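Local coordinates for probable phenazine-specific methyltransferase (Pseudomonas aeruginosa, PDB 2IP2), which transfers a methyl group from S-adenosyl-L-methionine to phenazine-1-carboxylate, giving 5-methylphenazine-1-carboxylate on the pathway to the virulence pigment pyocyanine, at residues D35-G40 with Y79-T84; A108-A113 with D288-M293; N233-L238 with A261-G266; A250-L255 with L309-F314. All coordinates share one frame; numbering follows the deposited sequence.

Contact 1 of 4, residues D35-G40 with Y79-T84; sequences DLIESG and YANTPT
I37 sets its CG2 methyl against the backbone of Y79 and A80. This CG2, placed anti to the backbone N (chi1 of CG1 -70°), comes 3.6 Å from A80 CA and also meets the carbonyl O of Y79. The longer arm runs another way, bringing CD1 to 3.9 Å from Y79 CB. A branched aliphatic residue suits this spot because its two arms cover different parts of the strand. The Y79 ring leads away from I37, and its hydroxyl is hydrogen-bonded to D44. These elements belong to the helical dimerisation domain, of the helix-turn-helix clan, in which helix 33-38 packs beside the small hairpin formed by strands 71-72 and 78-81. At the end of this helix E38 bends at chi2 (56°) and swings its carboxylate across to N81. The bond from N81 ND2 to E38 OE1, 2.8 Å long, is nearly straight; it meets the oxygen on the anti side, with carboxylate and amide planes 27° apart. N81 ND2 also donates to A34 O and N81 OD1 pairs with S85, so both ends of the amide are held. One water bridges E38 OE1 and the backbone N of N81.

Contact 2 of 4, residues A108-A113 with D288-M293; sequences AAWTPA and DVHLFM
W110 and H290 are joined by a hydrogen bond between two rings lying almost in one plane. The indole NE1 donates to H290 ND1 over 3.1 Å, at an N-H...acceptor angle of 171°. The planes differ by only 5° and the rings meet rim to rim, which uses the in-plane acceptor of the imidazole and satisfies the one polar atom of a buried indole. With CG anti to the backbone N (chi1 173°), H290 holds its ring at the indole's edge. Apolar contacts come chiefly from the flexible M293. Its CG sits over the face of the five-membered indole ring, 3.6 Å from the centroid, a CH-pi contact, while SD stands above the six-membered ring at a longer 4.8 Å, a Met-aromatic contact. Bends at chi2 and chi3 turn CE to A113 CB, 3.8 Å away, where the small alanine lets the methyl come close. V289 CG1 meets the far corner of the indole at W110 CH2, 3.7 Å away. In this part of the methyltransferase domain the turn 110-113 links helix 105-109 to helix 113-119, and both pack with helix 282-295 beside the second subunit, whose R23 bonds to the carbonyl O of W110.

Contact 3 of 4, residues N233-L238 with A261-G266; sequences NGDIYL and AMAGDG
Two loops at the N-terminal ends of neighbouring parallel strands, one leading into strand 236-240 and the other joining helix 248-261 to strand 267-272, are clasped here chiefly by backbone bonds. N233 N donates to A261 O, at the helix end, in a short bond of 2.6 Å. Two residues on, A263 N returns a bond to G234 O of 3.0 Å, its donor standing above the carbonyl plane. The loops belong to a strand-helix-strand unit of the Rossmann-like fold: strands 236-240 and 267-272 lie side by side, and helix 248-261 makes the crossover between them. Y237, the second residue of its strand, points its side chain toward the 261-266 segment, with CG beside the backbone N (chi1 -77°). Its ring atom CE1 lies 3.4 Å from M262 CB, the two side chains meeting obliquely, and its hydroxyl accepts a 3.0 Å bond from G234 N while also bonding to P231 O. A tyrosine thus supplies both an apolar ring for the loop and a polar end that pins the preceding chain. Glycine suits position 234 because the Y237 ring takes the place a CB would need. The methyl of A263 fits between the oxygens N233 OD1 and D235 OD1, 3.7 and 3.6 Å from its CB. D235 OD1 also receives a water that donates to G264 O as well, while D235 OD2 takes S170 N. The type II turn from A263 to G266 brings G266 CA to 3.2 Å from D235 O, close enough for a CA-H...O contact; a CB on G266 would clash with A263 O.

Contact 4 of 4, residues A250-L255 with L309-F314; sequences ASLRLL and LGRGGF
A Schellman motif closes helix 302-311 where it packs against helix 248-261 on one flank of the Rossmann-like sheet. G313, with positive phi, is its C-prime residue: F314 N bonds back to L309 O and G313 N to G310 O, which turns the chain out of the helix and into strand 314-322. Across from this end lie two leucines one turn apart on the other helix, and no hydrogen bond joins the two segments. The first presses against the backbone at the helix end, L252 CD2 lying 3.6 Å from R311 C and 3.7 Å from R311 CB. R311 offers only its aliphatic root to this leucine; the charged end pairs with E248 in a salt bridge. L255 points toward the 309-314 segment and is buried. Its CD2 meets L309 CD2 at 3.8 Å, the two side chains crossing at about a right angle, and leucine suits both places because its branched apolar tip packs well in the buried layer between the two helices. L309 continues inward to I329 and V270. G312, whose CA faces L255 CB at 4.4 Å, leaves room for that leucine: a CB here would clash with L255 CD1. F314, the first residue of the strand, reaches back with CG beside the backbone N (chi1 -69°) and presents its rim to the helix. F314 CE2 touches L255 CB at 4.2 Å, and the same edge atom, F314 CE2, stands 3.3 Å from L255 O, near the plane of the ring.

In the fold
Contact 1 belongs to the dimerisation domain, the other three to the methyltransferase domain. Contacts 1 and 2 both reach the second subunit; contacts 3 and 4 touch no other chain. Contact 2 is wholly buried, and it combines a ring-to-ring hydrogen bond with methionine packed on the indole. Contact 1, also largely buried, adds a carboxylate-amide bond at an exposed helix end. Contact 3, partly buried, at the N-terminal ends of two inner strands, relies on backbone bonds, whereas contact 4 is apolar and without hydrogen bonds between its segments. These last two share helix 248-261, their centres 15 Å apart, and meet where M262 CE touches F314 CE1. Contact 4 lies about 14 Å, nearest atoms, from contact 2.

Contact 1 of 4, residues D35-G40 with Y79-T84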
loop_
_atom_site.group_PDB
_atom_site.type_symbol
_atom_site.label_atom_id
_atom_site.label_comp_id
_atom_site.label_asym_id
_atom_site.label_seq_id
_atom_site.Cartn_x
_atom_site.Cartn_y
_atom_site.Cartn_z
ATOM N N ASP A 35 -10.492 -17.856 8.448
ATOM C CA ASP A 35 -11.019 -18.851 9.411
ATOM C C ASP A 35 -12.410 -19.323 9.041
ATOM O O ASP A 35 -12.661 -20.536 8.972
ATOM C CB ASP A 35 -11.007 -18.256 10.811
ATOM C CG ASP A 35 -9.598 -17.740 11.174
ATOM O OD1 ASP A 35 -8.635 -18.534 10.972
ATOM O OD2 ASP A 35 -9.463 -16.565 11.590
ATOM N N LEU A 36 -13.306 -18.368 8.783
ATOM C CA LEU A 36 -14.653 -18.704 8.322
ATOM C C LEU A 36 -14.610 -19.600 7.101
ATOM O O LEU A 36 -15.280 -20.655 7.064
ATOM C CB LEU A 36 -15.503 -17.428 8.057
ATOM C CG LEU A 36 -15.700 -16.523 9.289
ATOM C CD1 LEU A 36 -16.303 -15.247 8.907
ATOM C CD2 LEU A 36 -16.642 -17.181 10.342
ATOM N N ILE A 37 -13.856 -19.192 6.093
ATOM C CA ILE A 37 -13.736 -19.982 4.857
ATOM C C ILE A 37 -13.185 -21.381 5.080
ATOM O O ILE A 37 -13.738 -22.355 4.511
ATOM C CB ILE A 37 -12.929 -19.232 3.745
ATOM C CG1 ILE A 37 -13.782 -18.043 3.230
ATOM C CG2 ILE A 37 -12.525 -20.186 2.628
ATOM C CD1 ILE A 37 -12.985 -16.915 2.447
ATOM N N GLU A 38 -12.129 -21.507 5.887
ATOM C CA GLU A 38 -11.545 -22.824 6.164
ATOM C C GLU A 38 -12.566 -23.753 6.804
ATOM O O GLU A 38 -12.562 -24.962 6.548
ATOM C CB GLU A 38 -10.323 -22.720 7.070
ATOM C CG GLU A 38 -9.428 -23.954 7.028
ATOM C CD GLU A 38 -8.950 -24.295 5.621
ATOM O OE1 GLU A 38 -8.954 -23.417 4.733
ATOM O OE2 GLU A 38 -8.475 -25.430 5.384
ATOM N N SER A 39 -13.456 -23.193 7.607
ATOM C CA SER A 39 -14.502 -24.018 8.281
ATOM C C SER A 39 -15.705 -24.341 7.382
ATOM O O SER A 39 -16.669 -24.998 7.829
ATOM C CB SER A 39 -14.987 -23.324 9.546
ATOM O OG SER A 39 -15.797 -22.185 9.251
ATOM N N GLY A 40 -15.666 -23.844 6.148
ATOM C CA GLY A 40 -16.707 -24.096 5.136
ATOM C C GLY A 40 -17.788 -23.050 4.954
ATOM O O GLY A 40 -18.767 -23.269 4.243
ATOM N N TYR A 79 -15.703 -20.143 -1.887
ATOM C CA TYR A 79 -14.350 -19.571 -1.728
ATOM C C TYR A 79 -13.455 -20.565 -1.027
ATOM O O TYR A 79 -13.946 -21.429 -0.307
ATOM C CB TYR A 79 -14.452 -18.327 -0.856
ATOM C CG TYR A 79 -15.145 -17.195 -1.543
ATOM C CD1 TYR A 79 -14.613 -16.634 -2.719
ATOM C CD2 TYR A 79 -16.321 -16.686 -1.027
ATOM C CE1 TYR A 79 -15.279 -15.574 -3.384
ATOM C CE2 TYR A 79 -16.994 -15.617 -1.663
ATOM C CZ TYR A 79 -16.459 -15.051 -2.816
ATOM O OH TYR A 79 -17.127 -14.032 -3.454
ATOM N N ALA A 80 -12.135 -20.393 -1.146
ATOM C CA ALA A 80 -11.209 -21.324 -0.511
ATOM C C ALA A 80 -9.910 -20.565 -0.204
ATOM O O ALA A 80 -9.582 -19.584 -0.887
ATOM C CB ALA A 80 -10.919 -22.547 -1.487
ATOM N N ASN A 81 -9.174 -21.018 0.804
ATOM C CA ASN A 81 -7.872 -20.415 1.089
ATOM C C ASN A 81 -6.796 -20.718 0.030
ATOM O O ASN A 81 -6.917 -21.697 -0.732
ATOM C CB ASN A 81 -7.439 -20.823 2.509
ATOM C CG ASN A 81 -8.162 -20.004 3.564
ATOM O OD1 ASN A 81 -8.130 -18.765 3.515
ATOM N ND2 ASN A 81 -8.878 -20.677 4.479
ATOM N N THR A 82 -5.762 -19.864 0.004
ATOM C CA THR A 82 -4.563 -20.015 -0.821
ATOM C C THR A 82 -3.364 -20.072 0.150
ATOM O O THR A 82 -3.539 -19.792 1.352
ATOM C CB THR A 82 -4.420 -18.834 -1.797
ATOM O OG1 THR A 82 -4.372 -17.589 -1.065
ATOM C CG2 THR A 82 -5.593 -18.814 -2.847
ATOM N N PRO A 83 -2.157 -20.486 -0.317
ATOM C CA PRO A 83 -1.017 -20.331 0.605
ATOM C C PRO A 83 -0.902 -18.926 1.266
ATOM O O PRO A 83 -0.547 -18.847 2.448
ATOM C CB PRO A 83 0.228 -20.617 -0.260
ATOM C CG PRO A 83 -0.296 -21.232 -1.557
ATOM C CD PRO A 83 -1.797 -21.160 -1.585
ATOM N N THR A 84 -1.228 -17.870 0.527
ATOM C CA THR A 84 -1.180 -16.507 1.066
ATOM C C THR A 84 -2.249 -16.324 2.187
ATOM O O THR A 84 -1.913 -15.862 3.285
ATOM C CB THR A 84 -1.338 -15.403 -0.040
ATOM O OG1 THR A 84 -0.265 -15.510 -0.988
ATOM C CG2 THR A 84 -1.215 -14.022 0.586
HETATM O O HOH W 1 -9.658 -23.542 2.137
#

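Contact 2 of 4, residues A108-A113 with D288-M293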
loop_
_atom_site.group_PDB
_atom_site.type_symbol
_atom_site.label_atom_id
_atom_site.label_comp_id
_atom_site.label_asym_id
_atom_site.label_seq_id
_atom_site.Cartn_x
_atom_site.Cartn_y
_atom_site.Cartn_z
ATOM N N ALA A 108 -1.688 4.012 12.259
ATOM C CA ALA A 108 -1.671 5.301 12.937
ATOM C C ALA A 108 -0.320 5.986 12.860
ATOM O O ALA A 108 -0.235 7.211 12.632
ATOM C CB ALA A 108 -2.053 5.106 14.410
ATOM N N ALA A 109 0.735 5.211 13.053
ATOM C CA ALA A 109 2.152 5.727 13.050
ATOM C C ALA A 109 2.556 6.322 11.729
ATOM O O ALA A 109 3.395 7.287 11.645
ATOM C CB ALA A 109 3.119 4.587 13.389
ATOM N N TRP A 110 2.065 5.684 10.668
ATOM C CA TRP A 110 2.433 6.093 9.334
ATOM C C TRP A 110 1.574 7.207 8.777
ATOM O O TRP A 110 1.797 7.699 7.654
ATOM C CB TRP A 110 2.443 4.871 8.389
ATOM C CG TRP A 110 3.699 4.154 8.346
ATOM C CD1 TRP A 110 4.059 3.027 9.048
ATOM C CD2 TRP A 110 4.801 4.451 7.463
ATOM N NE1 TRP A 110 5.338 2.620 8.669
ATOM C CE2 TRP A 110 5.795 3.467 7.690
ATOM C CE3 TRP A 110 5.039 5.472 6.520
ATOM C CZ2 TRP A 110 7.016 3.464 7.022
ATOM C CZ3 TRP A 110 6.304 5.485 5.855
ATOM C CH2 TRP A 110 7.253 4.482 6.121
ATOM N N THR A 111 0.569 7.636 9.529
ATOM C CA THR A 111 -0.248 8.769 9.076
ATOM C C THR A 111 0.594 10.083 9.076
ATOM O O THR A 111 0.707 10.711 8.047
ATOM C CB THR A 111 -1.552 8.838 9.884
ATOM O OG1 THR A 111 -2.286 7.669 9.545
ATOM C CG2 THR A 111 -2.381 10.106 9.570
ATOM N N PRO A 112 1.247 10.461 10.221
ATOM C CA PRO A 112 2.058 11.713 10.186
ATOM C C PRO A 112 3.463 11.533 9.629
ATOM O O PRO A 112 4.448 12.144 10.116
ATOM C CB PRO A 112 2.067 12.156 11.670
ATOM C CG PRO A 112 2.086 10.846 12.390
ATOM C CD PRO A 112 1.197 9.864 11.565
ATOM N N ALA A 113 3.591 10.739 8.571
ATOM C CA ALA A 113 4.912 10.391 8.093
ATOM C C ALA A 113 5.694 11.653 7.636
ATOM O O ALA A 113 6.927 11.716 7.750
ATOM C CB ALA A 113 4.774 9.416 6.926
ATOM N N ASP A 288 13.750 -0.368 6.667
ATOM C CA ASP A 288 14.574 0.649 7.329
ATOM C C ASP A 288 13.805 1.931 7.655
ATOM O O ASP A 288 13.937 2.467 8.764
ATOM C CB ASP A 288 15.756 0.974 6.449
ATOM C CG ASP A 288 16.633 2.101 7.042
ATOM O OD1 ASP A 288 17.264 1.829 8.077
ATOM O OD2 ASP A 288 16.699 3.218 6.438
ATOM N N VAL A 289 12.968 2.381 6.706
ATOM C CA VAL A 289 12.207 3.614 6.939
ATOM C C VAL A 289 11.142 3.346 7.989
ATOM O O VAL A 289 10.890 4.170 8.879
ATOM C CB VAL A 289 11.651 4.256 5.645
ATOM C CG1 VAL A 289 10.849 5.521 5.997
ATOM C CG2 VAL A 289 12.827 4.717 4.695
ATOM N N HIS A 290 10.574 2.146 7.922
ATOM C CA HIS A 290 9.596 1.754 8.928
ATOM C C HIS A 290 10.199 1.755 10.344
ATOM O O HIS A 290 9.546 2.199 11.324
ATOM C CB HIS A 290 9.071 0.358 8.616
ATOM C CG HIS A 290 8.172 -0.182 9.693
ATOM N ND1 HIS A 290 6.988 0.446 10.055
ATOM C CD2 HIS A 290 8.286 -1.275 10.492
ATOM C CE1 HIS A 290 6.394 -0.268 11.003
ATOM N NE2 HIS A 290 7.163 -1.310 11.294
ATOM N N LEU A 291 11.445 1.281 10.471
ATOM C CA LEU A 291 12.122 1.273 11.787
ATOM C C LEU A 291 12.247 2.681 12.384
ATOM O O LEU A 291 12.035 2.877 13.594
ATOM C CB LEU A 291 13.491 0.559 11.687
ATOM C CG LEU A 291 14.234 0.250 12.993
ATOM C CD1 LEU A 291 13.282 -0.348 14.030
ATOM C CD2 LEU A 291 15.333 -0.748 12.727
ATOM N N PHE A 292 12.566 3.667 11.534
ATOM C CA PHE A 292 12.517 5.037 11.931
ATOM C C PHE A 292 11.084 5.438 12.348
ATOM O O PHE A 292 10.871 6.040 13.415
ATOM C CB PHE A 292 13.009 6.003 10.811
ATOM C CG PHE A 292 12.629 7.426 11.113
ATOM C CD1 PHE A 292 13.327 8.141 12.107
ATOM C CD2 PHE A 292 11.472 8.009 10.509
ATOM C CE1 PHE A 292 12.898 9.433 12.471
ATOM C CE2 PHE A 292 11.051 9.284 10.833
ATOM C CZ PHE A 292 11.767 10.017 11.835
ATOM N N MET A 293 10.111 5.091 11.491
ATOM C CA MET A 293 8.716 5.575 11.686
ATOM C C MET A 293 8.180 5.021 13.007
ATOM O O MET A 293 7.423 5.706 13.702
ATOM C CB MET A 293 7.817 5.169 10.522
ATOM C CG MET A 293 6.426 5.932 10.429
ATOM S SD MET A 293 6.790 7.681 10.191
ATOM C CE MET A 293 7.710 7.751 8.633
#

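Contact 3 of 4, residues N233-L238 with A261-G266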
loop_
_atom_site.group_PDB
_atom_site.type_symbol
_atom_site.label_atom_id
_atom_site.label_comp_id
_atom_site.label_asym_id
_atom_site.label_seq_id
_atom_site.Cartn_x
_atom_site.Cartn_y
_atom_site.Cartn_z
ATOM N N ASN A 233 31.647 -20.363 28.106
ATOM C CA ASN A 233 31.867 -21.688 27.497
ATOM C C ASN A 233 30.810 -22.115 26.470
ATOM O O ASN A 233 30.657 -23.300 26.206
ATOM C CB ASN A 233 32.009 -22.803 28.615
ATOM C CG ASN A 233 32.871 -23.983 28.141
ATOM O OD1 ASN A 233 33.847 -23.770 27.392
ATOM N ND2 ASN A 233 32.512 -25.227 28.546
ATOM N N GLY A 234 30.085 -21.149 25.895
ATOM C CA GLY A 234 29.064 -21.443 24.901
ATOM C C GLY A 234 29.758 -21.808 23.608
ATOM O O GLY A 234 30.780 -21.233 23.286
ATOM N N ASP A 235 29.202 -22.764 22.882
ATOM C CA ASP A 235 29.613 -23.055 21.496
ATOM C C ASP A 235 29.067 -22.018 20.505
ATOM O O ASP A 235 29.756 -21.637 19.541
ATOM C CB ASP A 235 29.179 -24.465 21.075
ATOM C CG ASP A 235 29.784 -25.550 21.983
ATOM O OD1 ASP A 235 31.026 -25.510 22.197
ATOM O OD2 ASP A 235 29.011 -26.386 22.470
ATOM N N ILE A 236 27.826 -21.583 20.743
ATOM C CA ILE A 236 27.179 -20.634 19.814
ATOM C C ILE A 236 26.594 -19.452 20.635
ATOM O O ILE A 236 25.784 -19.680 21.557
ATOM C CB ILE A 236 26.067 -21.334 18.999
ATOM C CG1 ILE A 236 26.655 -22.451 18.133
ATOM C CG2 ILE A 236 25.342 -20.291 18.113
ATOM C CD1 ILE A 236 25.658 -23.495 17.658
ATOM N N TYR A 237 27.009 -18.229 20.302
ATOM C CA TYR A 237 26.513 -16.974 20.937
ATOM C C TYR A 237 25.635 -16.261 19.910
ATOM O O TYR A 237 26.130 -15.767 18.906
ATOM C CB TYR A 237 27.668 -16.056 21.350
ATOM C CG TYR A 237 28.297 -16.613 22.625
ATOM C CD1 TYR A 237 29.067 -17.790 22.588
ATOM C CD2 TYR A 237 28.083 -15.977 23.855
ATOM C CE1 TYR A 237 29.598 -18.311 23.792
ATOM C CE2 TYR A 237 28.621 -16.489 25.039
ATOM C CZ TYR A 237 29.372 -17.658 24.990
ATOM O OH TYR A 237 29.873 -18.187 26.183
ATOM N N LEU A 238 24.343 -16.213 20.211
ATOM C CA LEU A 238 23.322 -15.652 19.294
ATOM C C LEU A 238 23.093 -14.228 19.722
ATOM O O LEU A 238 22.772 -13.975 20.897
ATOM C CB LEU A 238 22.048 -16.452 19.503
ATOM C CG LEU A 238 22.169 -17.943 19.233
ATOM C CD1 LEU A 238 21.049 -18.663 19.999
ATOM C CD2 LEU A 238 22.285 -18.269 17.748
ATOM N N ALA A 261 34.496 -15.313 26.389
ATOM C CA ALA A 261 33.668 -16.263 27.158
ATOM C C ALA A 261 33.481 -17.584 26.457
ATOM O O ALA A 261 33.356 -18.637 27.098
ATOM C CB ALA A 261 32.325 -15.639 27.467
ATOM N N MET A 262 33.491 -17.534 25.126
ATOM C CA MET A 262 33.107 -18.675 24.312
ATOM C C MET A 262 34.112 -19.824 24.374
ATOM O O MET A 262 35.274 -19.583 24.674
ATOM C CB MET A 262 32.868 -18.222 22.872
ATOM C CG MET A 262 34.098 -17.849 22.106
ATOM S SD MET A 262 33.614 -17.444 20.431
ATOM C CE MET A 262 35.188 -16.941 19.751
ATOM N N ALA A 263 33.630 -21.049 24.124
ATOM C CA ALA A 263 34.463 -22.258 23.941
ATOM C C ALA A 263 35.446 -22.164 22.770
ATOM O O ALA A 263 35.287 -21.295 21.896
ATOM C CB ALA A 263 33.561 -23.476 23.753
ATOM N N GLY A 264 36.447 -23.070 22.749
ATOM C CA GLY A 264 37.319 -23.272 21.594
ATOM C C GLY A 264 36.537 -23.527 20.305
ATOM O O GLY A 264 35.690 -24.426 20.247
ATOM N N ASP A 265 36.816 -22.743 19.261
ATOM C CA ASP A 265 36.104 -22.951 17.994
ATOM C C ASP A 265 34.611 -22.513 18.123
ATOM O O ASP A 265 33.763 -22.924 17.305
ATOM C CB ASP A 265 36.248 -24.437 17.567
ATOM C CG ASP A 265 35.569 -24.770 16.257
ATOM O OD1 ASP A 265 36.072 -24.320 15.202
ATOM O OD2 ASP A 265 34.572 -25.540 16.271
ATOM N N GLY A 266 34.311 -21.682 19.142
ATOM C CA GLY A 266 32.942 -21.141 19.331
ATOM C C GLY A 266 32.595 -20.211 18.181
ATOM O O GLY A 266 33.487 -19.783 17.426
HETATM O O HOH W 2 32.711 -24.353 20.340
#

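Contact 4 of 4, residues A250-L255 with L309-F314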
loop_
_atom_site.group_PDB
_atom_site.type_symbol
_atom_site.label_atom_id
_atom_site.label_comp_id
_atom_site.label_asym_id
_atom_site.label_seq_id
_atom_site.Cartn_x
_atom_site.Cartn_y
_atom_site.Cartn_z
ATOM N N ALA A 250 29.644 0.279 22.952
ATOM C CA ALA A 250 28.821 -0.799 23.523
ATOM C C ALA A 250 28.959 -2.099 22.735
ATOM O O ALA A 250 29.108 -3.176 23.342
ATOM C CB ALA A 250 27.325 -0.354 23.658
ATOM N N SER A 251 28.981 -1.998 21.397
ATOM C CA SER A 251 29.125 -3.181 20.557
ATOM C C SER A 251 30.467 -3.836 20.749
ATOM O O SER A 251 30.579 -5.064 20.672
ATOM C CB SER A 251 28.902 -2.893 19.064
ATOM O OG SER A 251 27.606 -2.350 18.810
ATOM N N LEU A 252 31.506 -3.032 20.996
ATOM C CA LEU A 252 32.815 -3.638 21.154
ATOM C C LEU A 252 32.911 -4.278 22.547
ATOM O O LEU A 252 33.544 -5.325 22.682
ATOM C CB LEU A 252 33.962 -2.624 20.874
ATOM C CG LEU A 252 34.322 -2.189 19.437
ATOM C CD1 LEU A 252 35.507 -1.229 19.528
ATOM C CD2 LEU A 252 34.662 -3.339 18.481
ATOM N N ARG A 253 32.253 -3.705 23.552
ATOM C CA ARG A 253 32.220 -4.379 24.863
ATOM C C ARG A 253 31.517 -5.743 24.752
ATOM O O ARG A 253 32.028 -6.738 25.238
ATOM C CB ARG A 253 31.549 -3.574 25.974
ATOM C CG ARG A 253 32.217 -2.230 26.388
ATOM C CD ARG A 253 31.709 -1.749 27.776
ATOM N NE ARG A 253 32.025 -2.723 28.827
ATOM C CZ ARG A 253 33.193 -2.791 29.478
ATOM N NH1 ARG A 253 34.162 -1.910 29.221
ATOM N NH2 ARG A 253 33.378 -3.728 30.404
ATOM N N LEU A 254 30.379 -5.786 24.059
ATOM C CA LEU A 254 29.619 -7.033 23.940
ATOM C C LEU A 254 30.445 -8.099 23.188
ATOM O O LEU A 254 30.600 -9.255 23.625
ATOM C CB LEU A 254 28.282 -6.753 23.196
ATOM C CG LEU A 254 27.483 -8.006 22.912
ATOM C CD1 LEU A 254 26.955 -8.573 24.230
ATOM C CD2 LEU A 254 26.324 -7.612 21.972
ATOM N N LEU A 255 30.984 -7.705 22.059
ATOM C CA LEU A 255 31.734 -8.613 21.228
ATOM C C LEU A 255 32.960 -9.183 21.949
ATOM O O LEU A 255 33.286 -10.363 21.778
ATOM C CB LEU A 255 32.121 -7.956 19.909
ATOM C CG LEU A 255 30.938 -7.688 18.958
ATOM C CD1 LEU A 255 31.404 -6.825 17.794
ATOM C CD2 LEU A 255 30.343 -8.996 18.482
ATOM N N LEU A 309 32.408 -6.433 13.393
ATOM C CA LEU A 309 32.809 -7.790 13.851
ATOM C C LEU A 309 34.328 -7.932 13.889
ATOM O O LEU A 309 34.875 -8.353 14.916
ATOM C CB LEU A 309 32.213 -8.886 12.977
ATOM C CG LEU A 309 30.704 -9.127 13.281
ATOM C CD1 LEU A 309 30.133 -10.153 12.301
ATOM C CD2 LEU A 309 30.503 -9.591 14.708
ATOM N N GLY A 310 34.983 -7.564 12.779
ATOM C CA GLY A 310 36.453 -7.536 12.687
ATOM C C GLY A 310 37.084 -6.686 13.774
ATOM O O GLY A 310 38.066 -7.114 14.381
ATOM N N ARG A 311 36.514 -5.507 14.047
ATOM C CA ARG A 311 37.039 -4.588 15.063
ATOM C C ARG A 311 36.943 -5.291 16.421
ATOM O O ARG A 311 37.780 -5.086 17.316
ATOM C CB ARG A 311 36.203 -3.323 15.070
ATOM C CG ARG A 311 36.951 -1.998 15.003
ATOM C CD ARG A 311 36.424 -1.097 13.901
ATOM N NE ARG A 311 35.044 -0.625 14.091
ATOM C CZ ARG A 311 34.151 -0.512 13.101
ATOM N NH1 ARG A 311 34.466 -0.866 11.852
ATOM N NH2 ARG A 311 32.944 -0.041 13.361
ATOM N N GLY A 312 35.947 -6.168 16.563
ATOM C CA GLY A 312 35.783 -6.892 17.811
ATOM C C GLY A 312 36.565 -8.196 17.860
ATOM O O GLY A 312 36.336 -9.026 18.742
ATOM N N GLY A 313 37.506 -8.395 16.928
ATOM C CA GLY A 313 38.318 -9.617 16.937
ATOM C C GLY A 313 37.608 -10.827 16.394
ATOM O O GLY A 313 37.873 -11.960 16.833
ATOM N N PHE A 314 36.687 -10.597 15.450
ATOM C CA PHE A 314 36.030 -11.679 14.708
ATOM C C PHE A 314 36.243 -11.706 13.179
ATOM O O PHE A 314 36.403 -10.658 12.550
ATOM C CB PHE A 314 34.530 -11.719 15.012
ATOM C CG PHE A 314 34.234 -12.144 16.409
ATOM C CD1 PHE A 314 34.166 -13.502 16.729
ATOM C CD2 PHE A 314 34.070 -11.203 17.403
ATOM C CE1 PHE A 314 33.922 -13.901 18.052
ATOM C CE2 PHE A 314 33.828 -11.593 18.730
ATOM C CZ PHE A 314 33.755 -12.944 19.035
#